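Local coordinates for protein glycoside hydrolase family 31 (Trueperella pyogenes, PDB 5I0E) that probably hydrolyses alpha-glucosidic bonds as a family 31 glycoside hydrolase, with glucose bound at its TIM-barrel domain, at residues 201-206 / 531-536; 296-301 / 324-329; 588-593 / 604-609. All coordinates share one frame; numbering follows the deposited sequence.

Interaction 1: 201-206 / 531-536; sequences KAQGKH and GDEDST. With GLC (alpha-D-glucopyranose), chain B.
Lys201 runs extended past Asp532 and Glu533 until a bend at chi3 (-62°) turns its end across the side chain of Asp534, while the bend at chi2 (89°) of Gln203 folds the amide of that residue back onto the carbonyl of Asp532. Lys201 NZ meets Asp534 OD1 at 2.8 Å on the syn side, 31° out of the carboxylate plane, in a salt bridge, and is also hydrogen-bonded to Ser566. Gln203 NE2 gives Asp532 O a short bond of 2.8 Å, with the acceptor lying close to the plane of the amide. Lys201 CA also comes to 3.3 Å from Asp532 O, a CA-H...O contact. Here the chain running into the weakly bonded turn 203-206, with its first residue Gln203, lies against the loop that leaves TIM-barrel strand 527-529 for helix 537-551. What Lys201 and Gln203 hold is the carbonyl of Asp532, whose carboxylate reaches into the sugar site: Asp532 OD1 accepts from glucose O2 at 2.6 Å and OD2 from O1 at 3.0 Å. The arrangement makes Gln203 and Lys201 second-shell neighbours of a sugar-binding aspartate. Glu533 slides past Gln203 in the opposite direction, its carboxylate nearly perpendicular to the amide. Its OE1 receives a weak bond from Ala202 N, and one water donates to Glu533 OE2 (2.8 Å) and to Gln203 OE1 and accepts from Gly204 N.

Interaction 2: 296-301 / 324-329; sequences GLWASG and VSVVVI
The indole of Trp298 carries Val326 over one face: Val326 CB stands 3.7 Å from the centroid of the five-membered ring of Trp298, only 9° off its normal, a CH-pi contact. Trp298 CG lies beside its backbone N (chi1 -70°), which lays the indole alongside Val326. The two methyls of the valine spread along that same face, CG1 by CD2 and CE3, CG2 by NE1 and CE2. At the rim, in plane, sits Gly296 O, while NE1 itself donates to Ile294 O; Val328 CG2 reaches CE3 of Trp298 at 3.7 Å. These contacts line one face of two parallel strands, the first beta-alpha-beta unit of the TIM barrel, in which helix 307-320 connects strand 297-300 to strand 326-329. Ala299 N donates to Val326 O at 2.9 Å and Val328 N to Ala299 O, also at 2.9 Å, both nearly straight. One step back, Leu297 O takes the N-H of Ser325 and, weakly, that of Val326. Turned to the helix side, Ala299 CB and Val324 CG2 press together at a tight 3.5 Å, with Met314 of the helix against both residues. Were Trp298 cut back to an alanine, Val326 and Val328 would probably face a gap and Ile294 O would lose its donor.

Interaction 3: 588-593 / 604-609; sequences MQYHSE and RTPWNV. With GLC (alpha-D-glucopyranose), chain B.
Arg604 and Tyr590 bury nearly equal areas here, and they meet through the backbone of one and the ring of the other. With chi1 at 70° the tyrosine ring swings beneath the start of the 604-609 segment: Arg604 O lies over one face, 3.5 Å from Tyr590 CD1, and Thr605 CA lies over that same face, offset toward the rim. Tyr590 OH touches Thr605 CG2 at 3.5 Å while its hydrogen-bonding partner is His317 of helix 307-320; Arg604 O, for its part, accepts from Tyr575 OH. The aliphatic part of Arg604 curls round His591 O, helped by the bend at chi2 (62°), and Arg604 CD comes within 3.5 Å of His591 O. Beyond it the guanidinium is spread over three acceptors, Arg602 O, Gly564 O and Ser535 OG, which should fix its rotation well. The contact therefore joins the end of TIM-barrel strand 587-590, the eighth of the barrel, to the N-terminus of helix 606-613 that follows it. Thr605 is the N-cap of this helix, its OG1 accepting from Asn608 N at 3.2 Å. Ser592, third in buried area, packs CB against Arg604 CD at 4.0 Å, and a water completes the join, 2.9 Å from Ser592 OG and 2.8 Å from Arg604 N, which donates to it. Between Tyr590 and Ser592, His591 CB points away from 604-609, and the ring reaches the sugar: His591 NE2 donates to glucose O4 at 2.9 Å, the hydroxyl lying at the ring's edge.

How the interactions relate
Interactions 1 and 3, with centres about 17 Å apart, converge on one glucose: Asp532 takes its O1 and O2 side and His591 its O3 and O4 side, while Glu330 and Lys465 add further bonds. They also join directly, Ser535 OG lying 2.9 Å from Arg604 NH2. Interactions 2 and 3, about 10 Å between centres, share the barrel sheet: strand 297-300 sits beside 587-590, with Trp298 N 2.9 Å from Met588 O. At the ligand end of this pair Ser300 OG forms a weak hydrogen bond with His591 ND1, which puts Ser300 in the second shell of the sugar site. Interactions 1 and 2 do not touch, their nearest atoms being about 10 Å apart.

Interaction 1: 201-206 / 531-536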
loop_
_atom_site.group_PDB
_atom_site.type_symbol
_atom_site.label_atom_id
_atom_site.label_comp_id
_atom_site.label_asym_id
_atom_site.label_seq_id
_atom_site.Cartn_x
_atom_site.Cartn_y
_atom_site.Cartn_z
ATOM N N LYS A 201 -7.502 6.610 4.790
ATOM C CA LYS A 201 -8.868 6.643 4.270
ATOM C C LYS A 201 -9.092 7.534 3.038
ATOM O O LYS A 201 -8.294 8.421 2.707
ATOM C CB LYS A 201 -9.880 6.932 5.397
ATOM C CG LYS A 201 -9.645 6.062 6.641
ATOM C CD LYS A 201 -10.779 6.113 7.655
ATOM C CE LYS A 201 -10.986 7.503 8.206
ATOM N NZ LYS A 201 -12.012 7.531 9.282
ATOM N N ALA A 202 -10.196 7.256 2.350
ATOM C CA ALA A 202 -10.594 7.987 1.141
ATOM C C ALA A 202 -9.452 8.005 0.100
ATOM O O ALA A 202 -9.087 9.083 -0.433
ATOM C CB ALA A 202 -11.043 9.409 1.519
ATOM N N GLN A 203 -8.876 6.815 -0.151
ATOM C CA GLN A 203 -7.746 6.664 -1.087
ATOM C C GLN A 203 -8.183 6.946 -2.523
ATOM O O GLN A 203 -7.386 7.445 -3.327
ATOM C CB GLN A 203 -7.140 5.259 -1.055
ATOM C CG GLN A 203 -6.451 4.852 0.244
ATOM C CD GLN A 203 -7.390 4.207 1.250
ATOM O OE1 GLN A 203 -8.539 3.896 0.933
ATOM N NE2 GLN A 203 -6.910 4.041 2.491
ATOM N N GLY A 204 -9.437 6.583 -2.829
ATOM C CA GLY A 204 -10.072 6.880 -4.094
ATOM C C GLY A 204 -10.245 8.360 -4.362
ATOM O O GLY A 204 -9.884 8.819 -5.426
ATOM N N LYS A 205 -10.794 9.097 -3.401
ATOM C CA LYS A 205 -11.004 10.552 -3.539
ATOM C C LYS A 205 -9.696 11.336 -3.721
ATOM O O LYS A 205 -9.650 12.269 -4.521
ATOM C CB LYS A 205 -11.748 11.111 -2.319
ATOM C CG LYS A 205 -13.193 10.621 -2.168
ATOM C CD LYS A 205 -13.608 10.513 -0.696
ATOM C CE LYS A 205 -15.115 10.402 -0.495
ATOM N NZ LYS A 205 -15.760 11.745 -0.563
ATOM N N HIS A 206 -8.645 10.942 -2.992
ATOM C CA HIS A 206 -7.332 11.628 -3.033
ATOM C C HIS A 206 -6.389 11.104 -4.136
ATOM O O HIS A 206 -5.339 11.693 -4.372
ATOM C CB HIS A 206 -6.620 11.548 -1.655
ATOM C CG HIS A 206 -7.286 12.351 -0.576
ATOM N ND1 HIS A 206 -8.047 11.777 0.420
ATOM C CD2 HIS A 206 -7.324 13.685 -0.351
ATOM C CE1 HIS A 206 -8.521 12.719 1.216
ATOM N NE2 HIS A 206 -8.104 13.885 0.767
ATOM N N GLY A 531 -6.115 -1.766 3.005
ATOM C CA GLY A 531 -5.884 -0.734 4.002
ATOM C C GLY A 531 -7.126 -0.169 4.679
ATOM O O GLY A 531 -8.138 -0.849 4.813
ATOM N N ASP A 532 -7.029 1.094 5.101
ATOM C CA ASP A 532 -7.978 1.713 6.018
ATOM C C ASP A 532 -9.092 2.445 5.298
ATOM O O ASP A 532 -8.820 3.306 4.458
ATOM C CB ASP A 532 -7.229 2.719 6.908
ATOM C CG ASP A 532 -6.188 2.061 7.793
ATOM O OD1 ASP A 532 -6.175 0.814 7.883
ATOM O OD2 ASP A 532 -5.373 2.782 8.406
ATOM N N GLU A 533 -10.344 2.129 5.626
ATOM C CA GLU A 533 -11.485 2.887 5.106
ATOM C C GLU A 533 -12.603 3.006 6.107
ATOM O O GLU A 533 -12.705 2.198 7.039
ATOM C CB GLU A 533 -12.035 2.265 3.816
ATOM C CG GLU A 533 -11.568 2.927 2.517
ATOM C CD GLU A 533 -12.124 4.330 2.279
ATOM O OE1 GLU A 533 -12.553 5.021 3.224
ATOM O OE2 GLU A 533 -12.109 4.775 1.112
ATOM N N ASP A 534 -13.445 4.033 5.887
ATOM C CA ASP A 534 -14.733 4.187 6.580
ATOM C C ASP A 534 -15.715 3.151 6.058
ATOM O O ASP A 534 -15.482 2.529 5.030
ATOM C CB ASP A 534 -15.334 5.571 6.349
ATOM C CG ASP A 534 -14.548 6.681 7.033
ATOM O OD1 ASP A 534 -14.401 6.609 8.277
ATOM O OD2 ASP A 534 -14.092 7.624 6.334
ATOM N N SER A 535 -16.823 3.009 6.776
ATOM C CA SER A 535 -17.886 2.067 6.449
ATOM C C SER A 535 -18.925 2.759 5.586
ATOM O O SER A 535 -19.990 3.105 6.051
ATOM C CB SER A 535 -18.511 1.487 7.737
ATOM O OG SER A 535 -17.627 0.568 8.369
ATOM N N THR A 536 -18.586 2.950 4.319
ATOM C CA THR A 536 -19.447 3.634 3.356
ATOM C C THR A 536 -19.593 2.853 2.055
ATOM O O THR A 536 -18.802 1.958 1.750
ATOM C CB THR A 536 -18.927 5.066 3.015
ATOM O OG1 THR A 536 -17.671 4.990 2.316
ATOM C CG2 THR A 536 -18.808 5.928 4.285
HETATM C C1 GLC B . -2.960 0.376 10.733
HETATM C C2 GLC B . -3.691 -0.742 9.994
HETATM C C3 GLC B . -4.970 -1.131 10.723
HETATM C C4 GLC B . -4.622 -1.547 12.152
HETATM C C5 GLC B . -3.850 -0.444 12.868
HETATM C C6 GLC B . -3.378 -0.982 14.218
HETATM O O1 GLC B . -3.777 1.538 10.661
HETATM O O2 GLC B . -3.978 -0.324 8.662
HETATM O O3 GLC B . -5.591 -2.218 10.030
HETATM O O4 GLC B . -5.799 -1.891 12.908
HETATM O O5 GLC B . -2.727 0.018 12.102
HETATM O O6 GLC B . -2.838 0.092 15.007
HETATM O O HOH W 1 -10.655 4.532 -1.250
#

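Interaction 2: 296-301 / 324-329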
loop_
_atom_site.group_PDB
_atom_site.type_symbol
_atom_site.label_atom_id
_atom_site.label_comp_id
_atom_site.label_asym_id
_atom_site.label_seq_id
_atom_site.Cartn_x
_atom_site.Cartn_y
_atom_site.Cartn_z
ATOM N N GLY A 296 -10.258 -19.642 4.057
ATOM C CA GLY A 296 -11.362 -19.501 5.013
ATOM C C GLY A 296 -11.571 -18.050 5.455
ATOM O O GLY A 296 -10.857 -17.136 5.002
ATOM N N LEU A 297 -12.564 -17.839 6.323
ATOM C CA LEU A 297 -12.854 -16.509 6.863
ATOM C C LEU A 297 -11.756 -16.118 7.873
ATOM O O LEU A 297 -11.371 -16.925 8.712
ATOM C CB LEU A 297 -14.242 -16.459 7.507
ATOM C CG LEU A 297 -14.610 -15.152 8.215
ATOM C CD1 LEU A 297 -14.647 -14.002 7.235
ATOM C CD2 LEU A 297 -15.941 -15.298 8.924
ATOM N N TRP A 298 -11.238 -14.905 7.725
ATOM C CA TRP A 298 -10.286 -14.300 8.649
ATOM C C TRP A 298 -11.042 -13.362 9.607
ATOM O O TRP A 298 -11.731 -12.456 9.166
ATOM C CB TRP A 298 -9.248 -13.476 7.916
ATOM C CG TRP A 298 -8.232 -14.165 7.098
ATOM C CD1 TRP A 298 -8.436 -15.166 6.204
ATOM C CD2 TRP A 298 -6.855 -13.845 7.034
ATOM N NE1 TRP A 298 -7.268 -15.518 5.604
ATOM C CE2 TRP A 298 -6.267 -14.729 6.099
ATOM C CE3 TRP A 298 -6.043 -12.916 7.697
ATOM C CZ2 TRP A 298 -4.895 -14.717 5.802
ATOM C CZ3 TRP A 298 -4.687 -12.889 7.406
ATOM C CH2 TRP A 298 -4.121 -13.792 6.459
ATOM N N ALA A 299 -10.906 -13.631 10.912
ATOM C CA ALA A 299 -11.482 -12.813 11.969
ATOM C C ALA A 299 -10.404 -11.896 12.540
ATOM O O ALA A 299 -9.263 -12.308 12.752
ATOM C CB ALA A 299 -12.082 -13.692 13.062
ATOM N N SER A 300 -10.777 -10.649 12.771
ATOM C CA SER A 300 -9.859 -9.643 13.297
ATOM C C SER A 300 -10.648 -8.525 14.007
ATOM O O SER A 300 -11.781 -8.203 13.648
ATOM C CB SER A 300 -9.004 -9.053 12.167
ATOM O OG SER A 300 -8.000 -8.174 12.687
ATOM N N GLY A 301 -10.033 -7.969 15.034
ATOM C CA GLY A 301 -10.536 -6.777 15.691
ATOM C C GLY A 301 -9.478 -6.205 16.611
ATOM O O GLY A 301 -8.952 -6.930 17.487
ATOM N N VAL A 324 -14.278 -19.986 11.249
ATOM C CA VAL A 324 -13.191 -19.084 10.951
ATOM C C VAL A 324 -11.970 -19.960 10.729
ATOM O O VAL A 324 -11.821 -20.984 11.390
ATOM C CB VAL A 324 -13.049 -18.063 12.096
ATOM C CG1 VAL A 324 -12.332 -18.637 13.305
ATOM C CG2 VAL A 324 -12.341 -16.836 11.612
ATOM N N SER A 325 -11.126 -19.608 9.760
ATOM C CA SER A 325 -9.855 -20.343 9.540
ATOM C C SER A 325 -8.587 -19.593 10.026
ATOM O O SER A 325 -7.545 -20.189 10.174
ATOM C CB SER A 325 -9.755 -20.799 8.074
ATOM O OG SER A 325 -9.271 -19.767 7.235
ATOM N N VAL A 326 -8.688 -18.297 10.292
ATOM C CA VAL A 326 -7.541 -17.470 10.711
ATOM C C VAL A 326 -8.019 -16.404 11.709
ATOM O O VAL A 326 -9.036 -15.716 11.466
ATOM C CB VAL A 326 -6.905 -16.738 9.485
ATOM C CG1 VAL A 326 -5.746 -15.840 9.887
ATOM C CG2 VAL A 326 -6.463 -17.733 8.423
ATOM N N VAL A 327 -7.288 -16.249 12.808
ATOM C CA VAL A 327 -7.484 -15.114 13.698
ATOM C C VAL A 327 -6.255 -14.209 13.669
ATOM O O VAL A 327 -5.132 -14.675 13.764
ATOM C CB VAL A 327 -7.876 -15.537 15.149
ATOM C CG1 VAL A 327 -6.732 -16.189 15.883
ATOM C CG2 VAL A 327 -8.374 -14.316 15.946
ATOM N N VAL A 328 -6.491 -12.906 13.548
ATOM C CA VAL A 328 -5.437 -11.900 13.597
ATOM C C VAL A 328 -5.537 -11.162 14.912
ATOM O O VAL A 328 -6.622 -10.708 15.257
ATOM C CB VAL A 328 -5.585 -10.881 12.477
ATOM C CG1 VAL A 328 -4.509 -9.811 12.577
ATOM C CG2 VAL A 328 -5.515 -11.582 11.138
ATOM N N ILE A 329 -4.416 -11.068 15.634
ATOM C CA ILE A 329 -4.333 -10.360 16.906
ATOM C C ILE A 329 -3.371 -9.221 16.669
ATOM O O ILE A 329 -2.232 -9.427 16.273
ATOM C CB ILE A 329 -3.820 -11.240 18.079
ATOM C CG1 ILE A 329 -4.518 -12.587 18.075
ATOM C CG2 ILE A 329 -4.041 -10.546 19.431
ATOM C CD1 ILE A 329 -4.070 -13.506 19.196
HETATM O O HOH W 2 -6.989 -7.995 15.425
#

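Interaction 3: 588-593 / 604-609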
loop_
_atom_site.group_PDB
_atom_site.type_symbol
_atom_site.label_atom_id
_atom_site.label_comp_id
_atom_site.label_asym_id
_atom_site.label_seq_id
_atom_site.Cartn_x
_atom_site.Cartn_y
_atom_site.Cartn_z
ATOM N N MET A 588 -10.964 -13.182 2.407
ATOM C CA MET A 588 -12.190 -12.737 3.054
ATOM C C MET A 588 -11.878 -12.489 4.538
ATOM O O MET A 588 -11.486 -13.436 5.239
ATOM C CB MET A 588 -13.245 -13.845 2.895
ATOM C CG MET A 588 -14.647 -13.537 3.420
ATOM S SD MET A 588 -15.731 -15.009 3.462
ATOM C CE MET A 588 -17.295 -14.219 3.819
ATOM N N GLN A 589 -11.997 -11.228 4.991
ATOM C CA GLN A 589 -11.899 -10.887 6.423
ATOM C C GLN A 589 -12.640 -9.664 6.838
ATOM O O GLN A 589 -12.872 -8.790 6.049
ATOM C CB GLN A 589 -10.450 -10.783 6.995
ATOM C CG GLN A 589 -9.405 -9.869 6.431
ATOM C CD GLN A 589 -9.145 -8.568 7.215
ATOM O OE1 GLN A 589 -8.402 -8.512 8.230
ATOM N NE2 GLN A 589 -9.674 -7.491 6.668
ATOM N N TYR A 590 -12.989 -9.654 8.115
ATOM C CA TYR A 590 -13.563 -8.520 8.791
ATOM C C TYR A 590 -12.548 -8.046 9.826
ATOM O O TYR A 590 -11.803 -8.839 10.379
ATOM C CB TYR A 590 -14.913 -8.892 9.444
ATOM C CG TYR A 590 -14.887 -9.825 10.664
ATOM C CD1 TYR A 590 -14.593 -9.340 11.935
ATOM C CD2 TYR A 590 -15.229 -11.179 10.552
ATOM C CE1 TYR A 590 -14.620 -10.168 13.058
ATOM C CE2 TYR A 590 -15.255 -12.017 11.654
ATOM C CZ TYR A 590 -14.943 -11.517 12.913
ATOM O OH TYR A 590 -14.968 -12.336 14.030
ATOM N N HIS A 591 -12.563 -6.757 10.089
ATOM C CA HIS A 591 -11.615 -6.114 10.947
ATOM C C HIS A 591 -12.296 -4.846 11.522
ATOM O O HIS A 591 -13.289 -4.364 10.948
ATOM C CB HIS A 591 -10.378 -5.746 10.133
ATOM C CG HIS A 591 -9.297 -5.094 10.940
ATOM N ND1 HIS A 591 -8.903 -5.572 12.171
ATOM C CD2 HIS A 591 -8.499 -4.027 10.678
ATOM C CE1 HIS A 591 -7.939 -4.805 12.653
ATOM N NE2 HIS A 591 -7.667 -3.866 11.763
ATOM N N SER A 592 -11.787 -4.352 12.657
ATOM C CA SER A 592 -12.270 -3.123 13.267
ATOM C C SER A 592 -11.115 -2.311 13.802
ATOM O O SER A 592 -10.148 -2.863 14.301
ATOM C CB SER A 592 -13.273 -3.416 14.415
ATOM O OG SER A 592 -12.727 -4.292 15.383
ATOM N N GLU A 593 -11.246 -0.995 13.710
ATOM C CA GLU A 593 -10.234 -0.038 14.188
ATOM C C GLU A 593 -10.284 0.120 15.704
ATOM O O GLU A 593 -11.344 -0.000 16.304
ATOM C CB GLU A 593 -10.473 1.338 13.555
ATOM C CG GLU A 593 -9.350 2.347 13.769
ATOM C CD GLU A 593 -9.520 3.615 12.942
ATOM O OE1 GLU A 593 -10.632 4.195 12.939
ATOM O OE2 GLU A 593 -8.546 4.015 12.273
ATOM N N ARG A 604 -16.541 -5.696 13.910
ATOM C CA ARG A 604 -17.277 -6.026 12.704
ATOM C C ARG A 604 -17.692 -7.509 12.697
ATOM O O ARG A 604 -17.887 -8.092 11.635
ATOM C CB ARG A 604 -16.469 -5.641 11.444
ATOM C CG ARG A 604 -16.775 -4.256 10.923
ATOM C CD ARG A 604 -16.445 -3.141 11.922
ATOM N NE ARG A 604 -16.515 -1.829 11.272
ATOM C CZ ARG A 604 -16.636 -0.646 11.881
ATOM N NH1 ARG A 604 -16.676 -0.551 13.211
ATOM N NH2 ARG A 604 -16.701 0.466 11.138
ATOM N N THR A 605 -17.853 -8.093 13.890
ATOM C CA THR A 605 -18.408 -9.418 14.048
ATOM C C THR A 605 -19.874 -9.407 13.590
ATOM O O THR A 605 -20.569 -8.412 13.802
ATOM C CB THR A 605 -18.365 -9.873 15.528
ATOM O OG1 THR A 605 -18.912 -8.840 16.352
ATOM C CG2 THR A 605 -16.944 -10.175 15.987
ATOM N N PRO A 606 -20.349 -10.509 12.960
ATOM C CA PRO A 606 -21.759 -10.590 12.581
ATOM C C PRO A 606 -22.723 -10.255 13.738
ATOM O O PRO A 606 -23.705 -9.512 13.553
ATOM C CB PRO A 606 -21.907 -12.051 12.139
ATOM C CG PRO A 606 -20.566 -12.410 11.569
ATOM C CD PRO A 606 -19.584 -11.686 12.468
ATOM N N TRP A 607 -22.397 -10.759 14.929
ATOM C CA TRP A 607 -23.222 -10.549 16.127
ATOM C C TRP A 607 -23.189 -9.102 16.646
ATOM O O TRP A 607 -24.236 -8.576 17.034
ATOM C CB TRP A 607 -22.890 -11.545 17.262
ATOM C CG TRP A 607 -21.445 -11.907 17.388
ATOM C CD1 TRP A 607 -20.518 -11.323 18.194
ATOM C CD2 TRP A 607 -20.766 -12.940 16.671
ATOM N NE1 TRP A 607 -19.293 -11.930 18.030
ATOM C CE2 TRP A 607 -19.418 -12.928 17.094
ATOM C CE3 TRP A 607 -21.165 -13.879 15.706
ATOM C CZ2 TRP A 607 -18.461 -13.827 16.580
ATOM C CZ3 TRP A 607 -20.217 -14.761 15.197
ATOM C CH2 TRP A 607 -18.889 -14.731 15.642
ATOM N N ASN A 608 -22.026 -8.449 16.679
ATOM C CA ASN A 608 -22.002 -7.038 17.117
ATOM C C ASN A 608 -22.752 -6.118 16.127
ATOM O O ASN A 608 -23.485 -5.218 16.534
ATOM C CB ASN A 608 -20.574 -6.513 17.364
ATOM C CG ASN A 608 -20.569 -5.110 18.004
ATOM O OD1 ASN A 608 -21.181 -4.883 19.062
ATOM N ND2 ASN A 608 -19.920 -4.151 17.337
ATOM N N VAL A 609 -22.575 -6.348 14.833
ATOM C CA VAL A 609 -23.218 -5.511 13.828
ATOM C C VAL A 609 -24.720 -5.764 13.872
ATOM O O VAL A 609 -25.514 -4.813 13.691
ATOM C CB VAL A 609 -22.657 -5.732 12.422
ATOM C CG1 VAL A 609 -23.328 -4.798 11.426
ATOM C CG2 VAL A 609 -21.158 -5.459 12.416
HETATM C C1 GLC B . -2.960 0.376 10.733
HETATM C C2 GLC B . -3.691 -0.742 9.994
HETATM C C3 GLC B . -4.970 -1.131 10.723
HETATM C C4 GLC B . -4.622 -1.547 12.152
HETATM C C5 GLC B . -3.850 -0.444 12.868
HETATM C C6 GLC B . -3.378 -0.982 14.218
HETATM O O1 GLC B . -3.777 1.538 10.661
HETATM O O2 GLC B . -3.978 -0.324 8.662
HETATM O O3 GLC B . -5.591 -2.218 10.030
HETATM O O4 GLC B . -5.799 -1.891 12.908
HETATM O O5 GLC B . -2.727 0.018 12.102
HETATM O O6 GLC B . -2.838 0.092 15.007
HETATM O O HOH W 3 -13.984 -6.740 14.574
#